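Local coordinates for oligopeptide ABC transporter OppAIV (Borrelia burgdorferi B31, PDB 4GL8), which probably binds oligopeptides outside the cytoplasmic membrane and hands them to an ABC transporter for uptake, and was crystallised with an unidentified peptide bound, at residues S126-V129 with N130-K133; E444-S447 with F448-Y451; S456-D459 with E460-K464. All blocks are in the same frame, centred on the assembly; numbering follows the deposited sequence.

Interaction 1 of 3, residues S126-V129 with N130-K133; sequences SSFV and NMIK
At the wall of the peptide site, where the Phe128 ring packs on a modified side chain of the bound peptide, Phe128 and Met131 form a Met-aromatic contact at the N-terminal end of helix 129-135. The two side chains run side by side in the same direction. Met131 leaves the helix with CG anti to its own amide nitrogen (chi1 178°), then bends at the sulfur, and this bend brings CE to 3.5 Å from Phe128 CE1. SD lies 5.0 Å from the ring centroid, approaching obliquely.

The backbone holds the pair in step: Met131 N donates to Phe128 O over 2.9 Å, and the helical pattern is taken up by Lys133 N, which donates to Val129 O at 3.1 Å. Ahead of these, a type I turn from Ser126 to Val129 is capped by Ser126 OG, which accepts from Phe128 N at 3.3 Å. A water donates to Ser127 O and accepts from Asn130 N, bridging the turn to the first turn of the helix. On the flank away from Phe128, Lys133 curls back so that NZ donates to Asn130 OD1 at 2.9 Å, nearly in line with the amide C=O, while its CD passes 4.0 Å from Val129 CG2.

Ser126 OG also bonds Gln46 O, tying the turn to a distant part of the chain. His179 meets the Phe128 ring edge-to-face, Ile132 packs on Phe182, and Val129 packs on Phe143 of helix 139-143, with which Lys133 makes a cation-pi contact.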
# COMPACT_ATOMS: atom_id res chain seq x y z
N SER A 126 -15.60 -4.52 -0.83
CA SER A 126 -14.32 -3.81 -0.78
C SER A 126 -13.63 -4.09 0.55
O SER A 126 -14.21 -3.83 1.60
CB SER A 126 -14.50 -2.30 -0.94
OG SER A 126 -13.24 -1.63 -0.67
N SER A 127 -12.41 -4.61 0.51
CA SER A 127 -11.69 -4.94 1.73
C SER A 127 -11.12 -3.68 2.43
O SER A 127 -10.56 -3.77 3.53
CB SER A 127 -10.55 -5.92 1.42
OG SER A 127 -9.51 -5.24 0.71
N PHE A 128 -11.24 -2.51 1.79
CA PHE A 128 -10.71 -1.23 2.32
C PHE A 128 -11.78 -0.30 2.82
O PHE A 128 -11.49 0.81 3.29
CB PHE A 128 -9.87 -0.48 1.25
CG PHE A 128 -8.41 -0.36 1.59
CD1 PHE A 128 -7.99 0.19 2.82
CD2 PHE A 128 -7.43 -0.76 0.68
CE1 PHE A 128 -6.64 0.30 3.13
CE2 PHE A 128 -6.09 -0.65 0.99
CZ PHE A 128 -5.69 -0.11 2.21
N VAL A 129 -13.02 -0.75 2.73
CA VAL A 129 -14.17 0.05 3.15
C VAL A 129 -14.01 0.69 4.55
O VAL A 129 -14.58 1.76 4.81
CB VAL A 129 -15.47 -0.78 3.07
CG1 VAL A 129 -15.57 -1.78 4.23
CG2 VAL A 129 -16.67 0.14 3.01
N ASN A 130 -13.27 0.06 5.45
CA ASN A 130 -13.06 0.65 6.79
C ASN A 130 -12.37 2.00 6.81
O ASN A 130 -12.62 2.82 7.67
CB ASN A 130 -12.31 -0.31 7.71
CG ASN A 130 -13.23 -1.34 8.29
OD1 ASN A 130 -14.46 -1.26 8.12
ND2 ASN A 130 -12.68 -2.29 9.00
N MET A 131 -11.52 2.23 5.82
CA MET A 131 -10.90 3.54 5.65
C MET A 131 -11.95 4.65 5.39
O MET A 131 -11.87 5.73 5.98
CB MET A 131 -9.89 3.46 4.53
CG MET A 131 -9.21 4.78 4.24
SD MET A 131 -7.78 4.54 3.20
CE MET A 131 -6.75 3.64 4.32
N ILE A 132 -12.93 4.38 4.55
CA ILE A 132 -14.02 5.32 4.33
C ILE A 132 -14.88 5.53 5.58
O ILE A 132 -15.21 6.66 5.90
CB ILE A 132 -14.95 4.90 3.18
CG1 ILE A 132 -14.17 4.61 1.92
CG2 ILE A 132 -15.94 6.01 2.86
CD1 ILE A 132 -13.25 5.76 1.54
N LYS A 133 -15.26 4.44 6.24
CA LYS A 133 -16.12 4.47 7.43
C LYS A 133 -15.50 5.20 8.62
O LYS A 133 -16.20 5.84 9.40
CB LYS A 133 -16.47 3.04 7.86
CG LYS A 133 -17.33 2.31 6.84
CD LYS A 133 -17.27 0.79 6.93
CE LYS A 133 -17.67 0.26 8.28
NZ LYS A 133 -17.31 -1.17 8.40
O HOH W 1 -12.41 -2.70 5.39

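Interaction 2 of 3, residues E444-S447 with F448-Y451; sequences ENTS and FSSY
Two backbone hydrogen bonds fold residues Asn445 to Ser449 into two overlapping i to i+3 turns. Phe448 N donates to Asn445 O at 2.9 Å in a nearly straight bond (171°), and one residue later Ser449 N reaches Thr446 O at 3.1 Å. The second donor stands well above the carbonyl plane. Both bonds join residues three apart, so the chain here makes successive short turns and then straightens toward Tyr451.

A water lies 2.8 Å from Ser447 O and 2.9 Å from Ser449 O, placed to donate to either and bridging the turn to the outgoing chain. Ser449 O has a further partner in Ser292 OG.

Among the van der Waals contacts, Phe448 folds its ring back over the turn. CG lies beside the backbone nitrogen (chi1 -58°), which places CD2 3.7 Å from Asn445 O, with the oxygen approaching the ring obliquely, while Ser447 CB sits over one ring face. Farther along, Thr446 CB packs 3.4 Å from Ser450 O, and Ser449 OG comes 3.5 Å from Thr446 CA.

The polar ends of these side chains bond to other parts of the chain. Ser447 OG bonds Val416 O, Ser449 OG bonds Ile440 O, and Ser450 OG bonds Pro491 O. Asn445 is held at both ends of its amide, ND2 by Ser439 O and OD1 by Asn130 ND2, which should fix the rotation of the group.

The whole turn lies in the loop between helices 435-438 and 456-466, its Phe448 ring meeting Trp427 of strand 422-428 and its Tyr451 backbone bonded to Met295, just beyond strand 287-293.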
# COMPACT_ATOMS: atom_id res chain seq x y z
N GLU A 444 -10.37 -4.64 13.94
CA GLU A 444 -11.22 -4.83 12.75
C GLU A 444 -10.45 -4.87 11.44
O GLU A 444 -11.04 -5.23 10.43
CB GLU A 444 -12.33 -3.76 12.68
CG GLU A 444 -11.85 -2.31 12.82
CD GLU A 444 -11.52 -1.90 14.26
OE1 GLU A 444 -11.78 -2.68 15.21
OE2 GLU A 444 -11.00 -0.78 14.47
N ASN A 445 -9.16 -4.51 11.44
CA ASN A 445 -8.39 -4.40 10.17
C ASN A 445 -7.27 -5.42 9.99
O ASN A 445 -6.43 -5.28 9.09
CB ASN A 445 -7.78 -3.00 10.01
CG ASN A 445 -8.81 -1.86 10.06
OD1 ASN A 445 -9.83 -1.90 9.40
ND2 ASN A 445 -8.49 -0.83 10.79
N THR A 446 -7.24 -6.45 10.84
CA THR A 446 -6.06 -7.33 10.92
C THR A 446 -5.93 -8.27 9.72
O THR A 446 -4.96 -9.03 9.61
CB THR A 446 -6.10 -8.13 12.24
OG1 THR A 446 -7.34 -8.84 12.34
CG2 THR A 446 -6.02 -7.17 13.42
N SER A 447 -6.92 -8.23 8.83
CA SER A 447 -6.73 -8.69 7.45
C SER A 447 -5.41 -8.20 6.85
O SER A 447 -4.77 -8.92 6.07
CB SER A 447 -7.87 -8.23 6.55
OG SER A 447 -8.88 -9.17 6.61
N PHE A 448 -5.03 -6.98 7.19
CA PHE A 448 -3.81 -6.36 6.65
C PHE A 448 -2.58 -6.45 7.55
O PHE A 448 -1.50 -5.94 7.18
CB PHE A 448 -4.10 -4.89 6.26
CG PHE A 448 -5.22 -4.77 5.26
CD1 PHE A 448 -5.10 -5.35 4.00
CD2 PHE A 448 -6.41 -4.13 5.58
CE1 PHE A 448 -6.14 -5.27 3.06
CE2 PHE A 448 -7.46 -4.06 4.65
CZ PHE A 448 -7.33 -4.64 3.39
N SER A 449 -2.70 -7.10 8.70
CA SER A 449 -1.55 -7.30 9.56
C SER A 449 -1.50 -8.77 10.01
O SER A 449 -1.27 -9.63 9.20
CB SER A 449 -1.56 -6.33 10.75
OG SER A 449 -2.72 -6.50 11.55
N SER A 450 -1.76 -9.03 11.29
CA SER A 450 -1.62 -10.36 11.86
C SER A 450 -2.98 -10.88 12.24
O SER A 450 -3.66 -10.31 13.10
CB SER A 450 -0.72 -10.34 13.08
OG SER A 450 0.64 -10.31 12.70
N TYR A 451 -3.38 -11.97 11.60
CA TYR A 451 -4.74 -12.43 11.67
C TYR A 451 -5.10 -12.73 13.11
O TYR A 451 -4.37 -13.44 13.79
CB TYR A 451 -4.91 -13.67 10.82
CG TYR A 451 -6.34 -14.00 10.56
CD1 TYR A 451 -7.06 -13.32 9.58
CD2 TYR A 451 -6.99 -14.97 11.30
CE1 TYR A 451 -8.38 -13.62 9.33
CE2 TYR A 451 -8.31 -15.28 11.06
CZ TYR A 451 -9.00 -14.59 10.07
OH TYR A 451 -10.31 -14.88 9.82
O HOH W 2 -2.07 -9.36 6.44

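Interaction 3 of 3, residues S456-D459 with E460-K464; sequences SEYD and ELLIK
Tyr458 and Leu462, one helical turn apart, make the closest apolar side-chain contact of this segment pair: Leu462 CD1 comes 3.6 Å from Tyr458 CE1, and the two side chains cross at a slant. The other methyl, Leu462 CD2, stands over one face of the tyrosine ring, displaced toward its rim. Tyr458 takes this position because its CG points opposite the backbone nitrogen (chi1 -174°), sending the ring out from the helix, with CE1 beside the leucine one turn on. On another side, the aliphatic part of Glu457 lies beside Leu461, CG to CD1 4.2 Å. Glu460 extends its chain back along the helix, with CG 3.4 Å from Ser456 O.

This is the opening of the alpha-helix 456-466, and its i to i+4 bonds set the spacing of the side chains. Glu460 N donates to Ser456 O and Leu461 N to Glu457 O, both at 2.9 Å. Leu462 N follows to Tyr458 O at 3.0 Å, and Ile463 N to Asp459 O at 3.1 Å.

Outside the segments, Tyr458 OH is bonded to Leu438 O and Asp459 OD2 to Thr443 OG1, so both side chains reach the preceding helix-and-loop region. Glu457 OE1 forms a salt bridge with Arg488 of helix 471-489, the helix on which Tyr458 and Leu462 share a neighbour in Ala481, with Ile485 adding to the tyrosine's packing.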
# COMPACT_ATOMS: atom_id res chain seq x y z
N SER A 456 -7.75 -4.47 23.10
CA SER A 456 -8.73 -3.40 23.25
C SER A 456 -8.09 -2.10 23.79
O SER A 456 -8.51 -1.02 23.41
CB SER A 456 -9.90 -3.87 24.12
OG SER A 456 -9.48 -4.01 25.45
N GLU A 457 -7.03 -2.20 24.60
CA GLU A 457 -6.33 -1.00 25.03
C GLU A 457 -5.71 -0.25 23.83
O GLU A 457 -5.85 0.98 23.73
CB GLU A 457 -5.25 -1.29 26.08
CG GLU A 457 -4.29 -0.10 26.20
CD GLU A 457 -3.24 -0.21 27.30
OE1 GLU A 457 -2.82 -1.34 27.67
OE2 GLU A 457 -2.82 0.86 27.78
N TYR A 458 -5.04 -0.98 22.94
CA TYR A 458 -4.58 -0.44 21.64
C TYR A 458 -5.70 0.22 20.82
O TYR A 458 -5.58 1.39 20.40
CB TYR A 458 -3.91 -1.55 20.82
CG TYR A 458 -3.26 -1.09 19.53
CD1 TYR A 458 -3.96 -1.14 18.32
CD2 TYR A 458 -1.96 -0.68 19.50
CE1 TYR A 458 -3.38 -0.75 17.13
CE2 TYR A 458 -1.37 -0.29 18.30
CZ TYR A 458 -2.08 -0.33 17.13
OH TYR A 458 -1.49 0.07 15.95
N ASP A 459 -6.78 -0.53 20.57
CA ASP A 459 -7.94 0.01 19.84
C ASP A 459 -8.39 1.35 20.45
O ASP A 459 -8.60 2.33 19.74
CB ASP A 459 -9.11 -0.99 19.87
CG ASP A 459 -8.85 -2.24 19.01
OD1 ASP A 459 -7.90 -2.28 18.18
OD2 ASP A 459 -9.63 -3.20 19.16
N GLU A 460 -8.50 1.39 21.79
CA GLU A 460 -8.96 2.57 22.49
C GLU A 460 -7.96 3.73 22.41
O GLU A 460 -8.36 4.86 22.34
CB GLU A 460 -9.32 2.25 23.96
CG GLU A 460 -10.66 1.50 24.07
CD GLU A 460 -10.97 0.93 25.46
OE1 GLU A 460 -10.79 1.66 26.48
OE2 GLU A 460 -11.43 -0.24 25.51
N LEU A 461 -6.67 3.45 22.39
CA LEU A 461 -5.71 4.53 22.18
C LEU A 461 -5.89 5.13 20.80
O LEU A 461 -5.84 6.36 20.64
CB LEU A 461 -4.27 4.06 22.40
CG LEU A 461 -3.90 3.84 23.89
CD1 LEU A 461 -2.61 3.06 23.99
CD2 LEU A 461 -3.75 5.16 24.66
N LEU A 462 -6.17 4.30 19.79
CA LEU A 462 -6.33 4.84 18.44
C LEU A 462 -7.57 5.73 18.33
O LEU A 462 -7.51 6.80 17.73
CB LEU A 462 -6.38 3.75 17.37
CG LEU A 462 -5.17 2.83 17.24
CD1 LEU A 462 -5.15 2.17 15.89
CD2 LEU A 462 -3.84 3.54 17.45
N ILE A 463 -8.68 5.29 18.94
CA ILE A 463 -9.91 6.10 19.00
C ILE A 463 -9.56 7.43 19.63
O ILE A 463 -9.95 8.47 19.13
CB ILE A 463 -11.05 5.44 19.84
CG1 ILE A 463 -11.47 4.06 19.29
CG2 ILE A 463 -12.31 6.33 19.89
CD1 ILE A 463 -11.86 4.09 17.85
N LYS A 464 -8.82 7.40 20.72
CA LYS A 464 -8.42 8.65 21.41
C LYS A 464 -7.63 9.60 20.51
O LYS A 464 -7.89 10.82 20.46
CB LYS A 464 -7.56 8.33 22.63
CG LYS A 464 -8.30 8.36 23.95
CD LYS A 464 -7.34 8.22 25.15
CE LYS A 464 -6.48 9.45 25.26
NZ LYS A 464 -6.33 9.94 26.66

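Interactions 1 and 2 meet directly, their centres 13 Å apart: Asn130 ND2 lies 2.9 Å from Asn445 OD1 in a probable hydrogen bond, and Ser127 O packs 3.3 Å from Phe448 CE2. The turn that starts helix 129-135 is thus joined to the loop ahead of helix 456-466, although more than 300 residues separate them in sequence. Of the three, interaction 1 includes the ring that packs on the bound peptide, through Phe128. Interaction 3 lies farther out, its centre about 23 Å from that of the chain; its nearest atoms are about 5 Å from interaction 2 and about 10 Å from interaction 1, touching neither.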